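Pyridoxal kinase (Lactobacillus plantarum, PDB 3H74) probably catalyses the ATP-dependent phosphorylation of pyridoxal, as a kinase of the ribokinase clan acting in vitamin B6 salvage. Local coordinates at residues A[264-267]-A[268-272]; A[94-98]-A[99-103]; A[160-163]-A[164-168]; A[218-221]-A[222-226]. All coordinates share one frame; numbering follows the deposited sequence.

Interaction 1: residues A[264-267]-A[268-272]; sequences GDLL and QAILA
Four successive i to i+4 hydrogen bonds join Gly264-Leu267 to Gln268-Leu271 in the first turns of helix 264-274, with donor-acceptor lengths near 3.0 Å. The Ile270 N to Leu266 O bond is the shortest of them at 2.9 Å.

On the buried side, Leu266 and Ile270 meet at a slant. The Leu266 CG and Ile270 CD1 atoms are 4.0 Å apart. Ile270 CG1 lies beside its own backbone N (chi1 -74°). This turns the longer branch back along the helix, and CD1 also comes within 3.6 Å of Leu266 O. Leu267 CD2 reaches the same methyl more loosely. Leu271 bends its CD1 back to 3.3 Å from Leu267 O, so a methyl lies close to a carbonyl already used by the backbone.

In one of two conformers of Gln268, its side chain runs alongside that of Asp265, with amide and carboxylate planes 14° apart, and a water donates to both Asp265 O and Gln268 OE1. Both features are tentative, since they rest on that one conformer.

Trp241 of helix 231-251 and Val26 of helix 19-29 pack on both Leu266 and Ile270. The Asp265 backbone N is hydrogen-bonded to Glu248. The contact is thus two-sided: Leu266, Leu267 and Ile270 pack against neighbouring helices, while the polar side chains of Asp265 and Gln268 lie on a more exposed side.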
loop_
_atom_site.group_PDB
_atom_site.type_symbol
_atom_site.label_atom_id
_atom_site.label_comp_id
_atom_site.label_asym_id
_atom_site.label_seq_id
_atom_site.Cartn_x
_atom_site.Cartn_y
_atom_site.Cartn_z
ATOM N N GLY A 264 -0.301 5.733 17.625
ATOM C CA GLY A 264 0.365 6.645 18.556
ATOM C C GLY A 264 1.870 6.472 18.638
ATOM O O GLY A 264 2.624 7.434 18.499
ATOM N N ASP A 265 2.327 5.246 18.877
ATOM C CA ASP A 265 3.766 4.989 18.976
ATOM C C ASP A 265 4.448 5.282 17.644
ATOM O O ASP A 265 5.560 5.805 17.604
ATOM C CB ASP A 265 4.060 3.553 19.430
ATOM C CG ASP A 265 3.812 3.334 20.917
ATOM O OD1 ASP A 265 3.541 4.310 21.643
ATOM O OD2 ASP A 265 3.893 2.164 21.356
ATOM N N LEU A 266 3.752 4.976 16.551
ATOM C CA LEU A 266 4.253 5.275 15.215
ATOM C C LEU A 266 4.439 6.781 14.987
ATOM O O LEU A 266 5.484 7.236 14.509
ATOM C CB LEU A 266 3.334 4.646 14.165
ATOM C CG LEU A 266 3.656 4.922 12.696
ATOM C CD1 LEU A 266 5.089 4.546 12.314
ATOM C CD2 LEU A 266 2.661 4.214 11.804
ATOM N N LEU A 267 3.427 7.562 15.353
ATOM C CA LEU A 267 3.534 9.017 15.219
ATOM C C LEU A 267 4.697 9.571 16.045
ATOM O O LEU A 267 5.424 10.461 15.591
ATOM C CB LEU A 267 2.217 9.702 15.601
ATOM C CG LEU A 267 1.034 9.411 14.669
ATOM C CD1 LEU A 267 -0.216 10.072 15.196
ATOM C CD2 LEU A 267 1.300 9.865 13.242
ATOM N N GLN A 268 4.876 9.025 17.245
ATOM C CA GLN A 268 5.991 9.395 18.112
ATOM C C GLN A 268 7.353 9.089 17.477
ATOM O O GLN A 268 8.285 9.892 17.572
ATOM C CB GLN A 268 5.848 8.695 19.462
ATOM C CG GLN A 268 6.838 9.142 20.513
ATOM C CD GLN A 268 6.726 8.331 21.783
ATOM O OE1 GLN A 268 6.657 7.099 21.747
ATOM N NE2 GLN A 268 6.714 9.016 22.919
ATOM N N ALA A 269 7.467 7.936 16.824
ATOM C CA ALA A 269 8.706 7.555 16.146
ATOM C C ALA A 269 8.977 8.442 14.942
ATOM O O ALA A 269 10.124 8.817 14.691
ATOM C CB ALA A 269 8.683 6.091 15.738
ATOM N N ILE A 270 7.922 8.797 14.215
ATOM C CA ILE A 270 8.038 9.700 13.079
ATOM C C ILE A 270 8.552 11.074 13.526
ATOM O O ILE A 270 9.479 11.629 12.925
ATOM C CB ILE A 270 6.688 9.831 12.349
ATOM C CG1 ILE A 270 6.398 8.548 11.557
ATOM C CG2 ILE A 270 6.698 11.064 11.444
ATOM C CD1 ILE A 270 4.950 8.370 11.159
ATOM N N LEU A 271 7.967 11.613 14.587
ATOM C CA LEU A 271 8.413 12.907 15.090
ATOM C C LEU A 271 9.848 12.846 15.628
ATOM O O LEU A 271 10.624 13.792 15.444
ATOM C CB LEU A 271 7.427 13.446 16.126
ATOM C CG LEU A 271 6.321 14.334 15.540
ATOM C CD1 LEU A 271 5.372 13.577 14.643
ATOM C CD2 LEU A 271 5.529 15.022 16.611
ATOM N N ALA A 272 10.218 11.733 16.260
ATOM C CA ALA A 272 11.592 11.550 16.737
ATOM C C ALA A 272 12.578 11.523 15.574
ATOM O O ALA A 272 13.655 12.117 15.657
ATOM C CB ALA A 272 11.715 10.295 17.582
HETATM O O HOH W 1 7.524 5.492 19.576
#

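Interaction 2: residues A[94-98]-A[99-103]; sequences TYLEQ and QTLSL
Tyr95 and Leu96 meet Gln99 and Leu101 where helix 86-98 ends, in the beta-alpha-beta crossover that links parallel strands 77-80 and 103-106. Gln99 N bonds back to Leu96 O, three residues earlier, at 3.0 Å. The donor stands above the carbonyl plane, 63° out of it, as the chain leaves the helix.

The Gln99 chain bends at CG (chi2 -42°) and lays its amide over one face of the Tyr95 ring, with the two planes 22° apart. Gln99 CD is 3.7 Å from Tyr95 CZ. The Tyr95 ring also stacks with Phe65. Replacing Tyr95 by an alanine would probably leave the Gln99 amide without the flat surface it rests on, free to turn, and would deprive Phe65 of its stacking partner.

On the inner side, Leu96 CD2 meets Leu101 CD1 at 3.8 Å, and both leucines pack on Ala78 of strand 77-80. Gln98 runs alongside Gln99 in the same direction, and its NE2 is hydrogen-bonded to Thr69 OG1. A water spans the bend. It donates to Leu96 O at 2.8 Å, donates weakly to Gln99 O, and accepts from Leu101 N at 3.1 Å.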
loop_
_atom_site.group_PDB
_atom_site.type_symbol
_atom_site.label_atom_id
_atom_site.label_comp_id
_atom_site.label_asym_id
_atom_site.label_seq_id
_atom_site.Cartn_x
_atom_site.Cartn_y
_atom_site.Cartn_z
ATOM N N THR A 94 -3.518 6.925 -16.347
ATOM C CA THR A 94 -3.237 8.006 -17.296
ATOM C C THR A 94 -2.969 9.340 -16.594
ATOM O O THR A 94 -2.124 10.122 -17.047
ATOM C CB THR A 94 -4.335 8.186 -18.347
ATOM O OG1 THR A 94 -5.513 8.681 -17.712
ATOM C CG2 THR A 94 -4.634 6.870 -19.068
ATOM N N TYR A 95 -3.652 9.588 -15.474
ATOM C CA TYR A 95 -3.396 10.806 -14.712
ATOM C C TYR A 95 -1.952 10.850 -14.211
ATOM O O TYR A 95 -1.266 11.866 -14.332
ATOM C CB TYR A 95 -4.384 11.005 -13.551
ATOM C CG TYR A 95 -4.081 12.285 -12.830
ATOM C CD1 TYR A 95 -4.365 13.514 -13.428
ATOM C CD2 TYR A 95 -3.444 12.285 -11.586
ATOM C CE1 TYR A 95 -4.066 14.698 -12.797
ATOM C CE2 TYR A 95 -3.139 13.474 -10.947
ATOM C CZ TYR A 95 -3.444 14.675 -11.561
ATOM O OH TYR A 95 -3.131 15.848 -10.933
ATOM N N LEU A 96 -1.488 9.731 -13.663
ATOM C CA LEU A 96 -0.118 9.648 -13.160
ATOM C C LEU A 96 0.903 9.881 -14.275
ATOM O O LEU A 96 1.925 10.537 -14.063
ATOM C CB LEU A 96 0.122 8.300 -12.480
ATOM C CG LEU A 96 -0.696 8.028 -11.214
ATOM C CD1 LEU A 96 -0.534 6.563 -10.803
ATOM C CD2 LEU A 96 -0.337 8.975 -10.068
ATOM N N GLU A 97 0.602 9.351 -15.456
ATOM C CA GLU A 97 1.456 9.517 -16.637
ATOM C C GLU A 97 1.583 10.985 -17.069
ATOM O O GLU A 97 2.611 11.375 -17.636
ATOM C CB GLU A 97 0.942 8.642 -17.788
ATOM C CG GLU A 97 1.809 8.639 -19.065
ATOM C CD GLU A 97 3.281 8.334 -18.812
ATOM O OE1 GLU A 97 3.596 7.309 -18.164
ATOM O OE2 GLU A 97 4.131 9.122 -19.281
ATOM N N GLN A 98 0.553 11.793 -16.796
ATOM C CA GLN A 98 0.588 13.238 -17.085
ATOM C C GLN A 98 1.539 13.978 -16.157
ATOM O O GLN A 98 1.979 15.087 -16.460
ATOM C CB GLN A 98 -0.791 13.877 -16.908
ATOM C CG GLN A 98 -1.876 13.468 -17.875
ATOM C CD GLN A 98 -3.229 14.062 -17.486
ATOM O OE1 GLN A 98 -4.272 13.549 -17.875
ATOM N NE2 GLN A 98 -3.212 15.139 -16.702
ATOM N N GLN A 99 1.821 13.385 -15.000
ATOM C CA GLN A 99 2.657 14.032 -14.004
ATOM C C GLN A 99 4.134 13.735 -14.254
ATOM O O GLN A 99 4.477 12.943 -15.137
ATOM C CB GLN A 99 2.245 13.600 -12.587
ATOM C CG GLN A 99 0.730 13.615 -12.302
ATOM C CD GLN A 99 -0.003 14.832 -12.862
ATOM O OE1 GLN A 99 -0.917 14.697 -13.679
ATOM N NE2 GLN A 99 0.391 16.022 -12.421
ATOM N N THR A 100 4.997 14.395 -13.487
ATOM C CA THR A 100 6.426 14.093 -13.474
ATOM C C THR A 100 6.815 13.755 -12.035
ATOM O O THR A 100 7.510 14.516 -11.359
ATOM C CB THR A 100 7.272 15.268 -14.029
ATOM O OG1 THR A 100 6.760 15.669 -15.306
ATOM C CG2 THR A 100 8.737 14.860 -14.191
ATOM N N LEU A 101 6.337 12.606 -11.568
ATOM C CA LEU A 101 6.542 12.199 -10.185
ATOM C C LEU A 101 7.960 11.724 -9.944
ATOM O O LEU A 101 8.530 11.005 -10.762
ATOM C CB LEU A 101 5.565 11.085 -9.805
ATOM C CG LEU A 101 4.068 11.388 -9.876
ATOM C CD1 LEU A 101 3.305 10.084 -9.755
ATOM C CD2 LEU A 101 3.626 12.380 -8.805
ATOM N N SER A 102 8.518 12.115 -8.809
ATOM C CA SER A 102 9.807 11.582 -8.404
ATOM C C SER A 102 9.652 10.208 -7.750
ATOM O O SER A 102 10.612 9.456 -7.638
ATOM C CB SER A 102 10.538 12.562 -7.484
ATOM O OG SER A 102 9.813 12.807 -6.295
ATOM N N LEU A 103 8.430 9.879 -7.328
ATOM C CA LEU A 103 8.156 8.624 -6.626
ATOM C C LEU A 103 6.722 8.193 -6.878
ATOM O O LEU A 103 5.789 8.986 -6.680
ATOM C CB LEU A 103 8.373 8.775 -5.115
ATOM C CG LEU A 103 8.076 7.520 -4.272
ATOM C CD1 LEU A 103 9.092 6.416 -4.515
ATOM C CD2 LEU A 103 8.013 7.851 -2.795
HETATM O O HOH W 2 4.559 10.682 -13.221
#

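Interaction 3: residues A[160-163]-A[164-168]; sequences EVIL and PALQA
Pro164 sits in the middle of helix 159-167, its ring against the backbone of the preceding turn. Its nitrogen carries no hydrogen, so the bond that Glu160 O would normally receive is missing. Instead, Pro164 CG faces Glu160 O at 3.2 Å. Leu163 CB and Pro164 CD of the adjoining residues are 3.5 Å apart, closer than an ordinary carbon contact, largely because the ring is bonded into the chain there.

The next bond is stretched. Ala165 N reaches Val161 O only weakly, at 3.3 Å. Beyond it the helix recovers: Leu166 N to Ile162 O and Gln167 N to Leu163 O are both 2.9 Å. This is a proline kink, in which the helix loses one bond, weakens another and then resumes its normal pattern. The kinked helix belongs to the ribokinase-like kinase fold and runs beside a small antiparallel sheet, strands 178-183, 186-192 and 198-204.

The buried side chains meet more loosely. Ile162 CG1 and Leu166 CG are 4.4 Å apart, and Leu163 CD2 and Leu166 CD1 are 4.3 Å apart. Leu166 has CG beside its own backbone N (chi1 -84°), which brings that carbon to 3.5 Å from Ile162 O.

Around these groups lies a second shell. Ile178 touches Ile162, Leu163 and Leu166. Ala145 of helix 142-149 packs on Ile162 and Leu166, and Leu192 meets both Leu163 and Pro164. Near the end of the helix, the Gln167 chain runs out extended, and its OE1 accepts a hydrogen bond from the backbone N of Ala176, in strand 175-176.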
loop_
_atom_site.group_PDB
_atom_site.type_symbol
_atom_site.label_atom_id
_atom_site.label_comp_id
_atom_site.label_asym_id
_atom_site.label_seq_id
_atom_site.Cartn_x
_atom_site.Cartn_y
_atom_site.Cartn_z
ATOM N N GLU A 160 13.601 -16.559 -5.836
ATOM C CA GLU A 160 14.552 -16.475 -6.950
ATOM C C GLU A 160 13.855 -16.543 -8.316
ATOM O O GLU A 160 14.425 -16.137 -9.328
ATOM C CB GLU A 160 15.609 -17.588 -6.847
ATOM C CG GLU A 160 16.329 -17.670 -5.497
ATOM C CD GLU A 160 17.429 -16.635 -5.334
ATOM O OE1 GLU A 160 17.821 -15.997 -6.335
ATOM O OE2 GLU A 160 17.915 -16.464 -4.195
ATOM N N VAL A 161 12.631 -17.069 -8.342
ATOM C CA VAL A 161 11.851 -17.160 -9.577
ATOM C C VAL A 161 10.782 -16.054 -9.661
ATOM O O VAL A 161 10.671 -15.367 -10.681
ATOM C CB VAL A 161 11.220 -18.572 -9.763
ATOM C CG1 VAL A 161 10.301 -18.609 -10.972
ATOM C CG2 VAL A 161 12.306 -19.637 -9.899
ATOM N N ILE A 162 10.013 -15.879 -8.587
ATOM C CA ILE A 162 8.883 -14.940 -8.606
ATOM C C ILE A 162 9.298 -13.463 -8.615
ATOM O O ILE A 162 8.699 -12.656 -9.329
ATOM C CB ILE A 162 7.816 -15.278 -7.511
ATOM C CG1 ILE A 162 6.512 -14.505 -7.752
ATOM C CG2 ILE A 162 8.352 -15.063 -6.094
ATOM C CD1 ILE A 162 5.282 -15.166 -7.135
ATOM N N LEU A 163 10.346 -13.113 -7.870
ATOM C CA LEU A 163 10.787 -11.718 -7.857
ATOM C C LEU A 163 11.295 -11.230 -9.233
ATOM O O LEU A 163 10.848 -10.192 -9.704
ATOM C CB LEU A 163 11.787 -11.434 -6.729
ATOM C CG LEU A 163 11.267 -11.485 -5.284
ATOM C CD1 LEU A 163 12.413 -11.404 -4.293
ATOM C CD2 LEU A 163 10.259 -10.376 -5.019
ATOM N N PRO A 164 12.215 -11.975 -9.898
ATOM C CA PRO A 164 12.590 -11.548 -11.255
ATOM C C PRO A 164 11.410 -11.463 -12.236
ATOM O O PRO A 164 11.363 -10.539 -13.055
ATOM C CB PRO A 164 13.590 -12.624 -11.696
ATOM C CG PRO A 164 14.157 -13.137 -10.439
ATOM C CD PRO A 164 13.003 -13.147 -9.472
ATOM N N ALA A 165 10.471 -12.403 -12.146
ATOM C CA ALA A 165 9.300 -12.390 -13.027
ATOM C C ALA A 165 8.435 -11.147 -12.782
ATOM O O ALA A 165 8.016 -10.482 -13.732
ATOM C CB ALA A 165 8.487 -13.646 -12.850
ATOM N N LEU A 166 8.207 -10.831 -11.509
ATOM C CA LEU A 166 7.469 -9.631 -11.112
ATOM C C LEU A 166 8.163 -8.364 -11.596
ATOM O O LEU A 166 7.532 -7.480 -12.165
ATOM C CB LEU A 166 7.346 -9.552 -9.586
ATOM C CG LEU A 166 6.276 -10.260 -8.746
ATOM C CD1 LEU A 166 6.576 -10.117 -7.255
ATOM C CD2 LEU A 166 4.895 -9.700 -9.065
ATOM N N GLN A 167 9.469 -8.274 -11.374
ATOM C CA GLN A 167 10.156 -7.008 -11.609
ATOM C C GLN A 167 10.296 -6.658 -13.089
ATOM O O GLN A 167 10.373 -5.483 -13.443
ATOM C CB GLN A 167 11.499 -6.979 -10.891
ATOM C CG GLN A 167 12.075 -5.588 -10.671
ATOM C CD GLN A 167 13.004 -5.591 -9.517
ATOM O OE1 GLN A 167 12.577 -5.748 -8.373
ATOM N NE2 GLN A 167 14.295 -5.436 -9.796
ATOM N N ALA A 168 10.301 -7.668 -13.949
ATOM C CA ALA A 168 10.400 -7.420 -15.387
ATOM C C ALA A 168 9.127 -6.779 -15.956
ATOM O O ALA A 168 9.155 -6.217 -17.050
ATOM C CB ALA A 168 10.756 -8.694 -16.127
#

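Interaction 4: residues A[218-221]-A[222-226]; sequences AAVI and AGLLG
Val220 and Leu224 lie side by side and point the same way, one turn apart on helix 213-226. Val220 CG1 and Leu224 CD1 touch at 3.7 Å. The CG1 branch of Val220 is anti to its backbone N (chi1 169°), which directs that methyl along the helix toward Leu224. Leu224 leans back in turn, with CG 3.3 Å from Val220 O.

Ile221 and Leu225 repeat the arrangement one position further round. Their side chains also run alongside each other, with Ile221 CG2 at 3.8 Å from Leu225 CD1. Here the short branch of the isoleucine does the touching. Its longer branch, through CG1, lies beside the backbone N (chi1 -70°) and leaves CG2 facing Leu225. Leu225 CG rests 3.2 Å from Ile221 O.

Small residues keep the other flank slim. Ala222 CB lies 3.4 Å from Ala218 O, and Gly223 has no side chain at all. The backbone beneath is regular: four bonds of about 2.9 Å run from Ala222, Gly223, Leu224 and Leu225 to the carbonyls four residues back.

The contact is buried. In kinases of this clan the start of the corresponding helix usually carries a GxGD motif near the phosphate-transfer site, and this segment is the later part of that helix. Ile221 packs on Leu235 and Ala238 of helix 231-251, while Leu224 meets Leu273 of helix 264-274. On the sheet side, Ala222 lies against Val105 of strand 103-106, and Gly223 O accepts a hydrogen bond from Tyr32 OH.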
loop_
_atom_site.group_PDB
_atom_site.type_symbol
_atom_site.label_atom_id
_atom_site.label_comp_id
_atom_site.label_asym_id
_atom_site.label_seq_id
_atom_site.Cartn_x
_atom_site.Cartn_y
_atom_site.Cartn_z
ATOM N N ALA A 218 2.455 0.546 3.706
ATOM C CA ALA A 218 2.623 1.246 2.444
ATOM C C ALA A 218 2.832 2.740 2.650
ATOM O O ALA A 218 3.676 3.345 1.996
ATOM C CB ALA A 218 1.455 0.994 1.533
ATOM N N ALA A 219 2.059 3.342 3.555
ATOM C CA ALA A 219 2.209 4.766 3.842
ATOM C C ALA A 219 3.603 5.072 4.387
ATOM O O ALA A 219 4.231 6.045 3.986
ATOM C CB ALA A 219 1.120 5.253 4.803
ATOM N N VAL A 220 4.076 4.241 5.313
ATOM C CA VAL A 220 5.405 4.444 5.895
ATOM C C VAL A 220 6.507 4.298 4.848
ATOM O O VAL A 220 7.419 5.119 4.778
ATOM C CB VAL A 220 5.642 3.513 7.104
ATOM C CG1 VAL A 220 7.086 3.540 7.535
ATOM C CG2 VAL A 220 4.733 3.914 8.258
ATOM N N ILE A 221 6.405 3.262 4.027
ATOM C CA ILE A 221 7.395 3.051 2.974
ATOM C C ILE A 221 7.425 4.223 1.987
ATOM O O ILE A 221 8.497 4.771 1.689
ATOM C CB ILE A 221 7.159 1.706 2.258
ATOM C CG1 ILE A 221 7.513 0.543 3.193
ATOM C CG2 ILE A 221 7.947 1.621 0.938
ATOM C CD1 ILE A 221 7.142 -0.834 2.680
ATOM N N ALA A 222 6.251 4.643 1.514
ATOM C CA ALA A 222 6.183 5.777 0.603
ATOM C C ALA A 222 6.742 7.027 1.263
ATOM O O ALA A 222 7.490 7.778 0.625
ATOM C CB ALA A 222 4.766 6.007 0.130
ATOM N N GLY A 223 6.384 7.259 2.528
ATOM C CA GLY A 223 6.853 8.435 3.248
ATOM C C GLY A 223 8.360 8.469 3.403
ATOM O O GLY A 223 8.993 9.516 3.234
ATOM N N LEU A 224 8.952 7.328 3.731
ATOM C CA LEU A 224 10.407 7.261 3.892
ATOM C C LEU A 224 11.144 7.402 2.561
ATOM O O LEU A 224 12.137 8.133 2.462
ATOM C CB LEU A 224 10.820 5.979 4.617
ATOM C CG LEU A 224 10.390 5.883 6.083
ATOM C CD1 LEU A 224 10.588 4.466 6.592
ATOM C CD2 LEU A 224 11.159 6.882 6.957
ATOM N N LEU A 225 10.641 6.731 1.531
ATOM C CA LEU A 225 11.263 6.852 0.216
ATOM C C LEU A 225 11.190 8.284 -0.287
ATOM O O LEU A 225 12.156 8.796 -0.849
ATOM C CB LEU A 225 10.623 5.904 -0.785
ATOM C CG LEU A 225 10.846 4.417 -0.520
ATOM C CD1 LEU A 225 10.039 3.609 -1.508
ATOM C CD2 LEU A 225 12.332 4.051 -0.608
ATOM N N GLY A 226 10.057 8.944 -0.056
ATOM C CA GLY A 226 9.876 10.324 -0.501
ATOM C C GLY A 226 10.779 11.306 0.208
ATOM O O GLY A 226 10.993 12.416 -0.271
#

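Overall arrangement
From the N terminus the order is interaction 2, 3, 4 and 1. They follow in series, with none nested or crossed. Each is local, so none closes a long loop. Interaction 2 turns the chain from helix 86-98 towards strand 103-106; the others lie within single helices. Interaction 4 is the most central, its centre about 9 Å from that of the chain. It touches interaction 2 through Leu103 CD2, 3.5 Å from Ala222 O, which joins the main sheet to helix 213-226. It touches interaction 1 through Val220 CG2 and Leu266 CD2, 4.1 Å apart, which adds helix 264-274. Interaction 3 stands apart, its nearest atoms about 12 Å from interaction 4, beside the small three-stranded sheet.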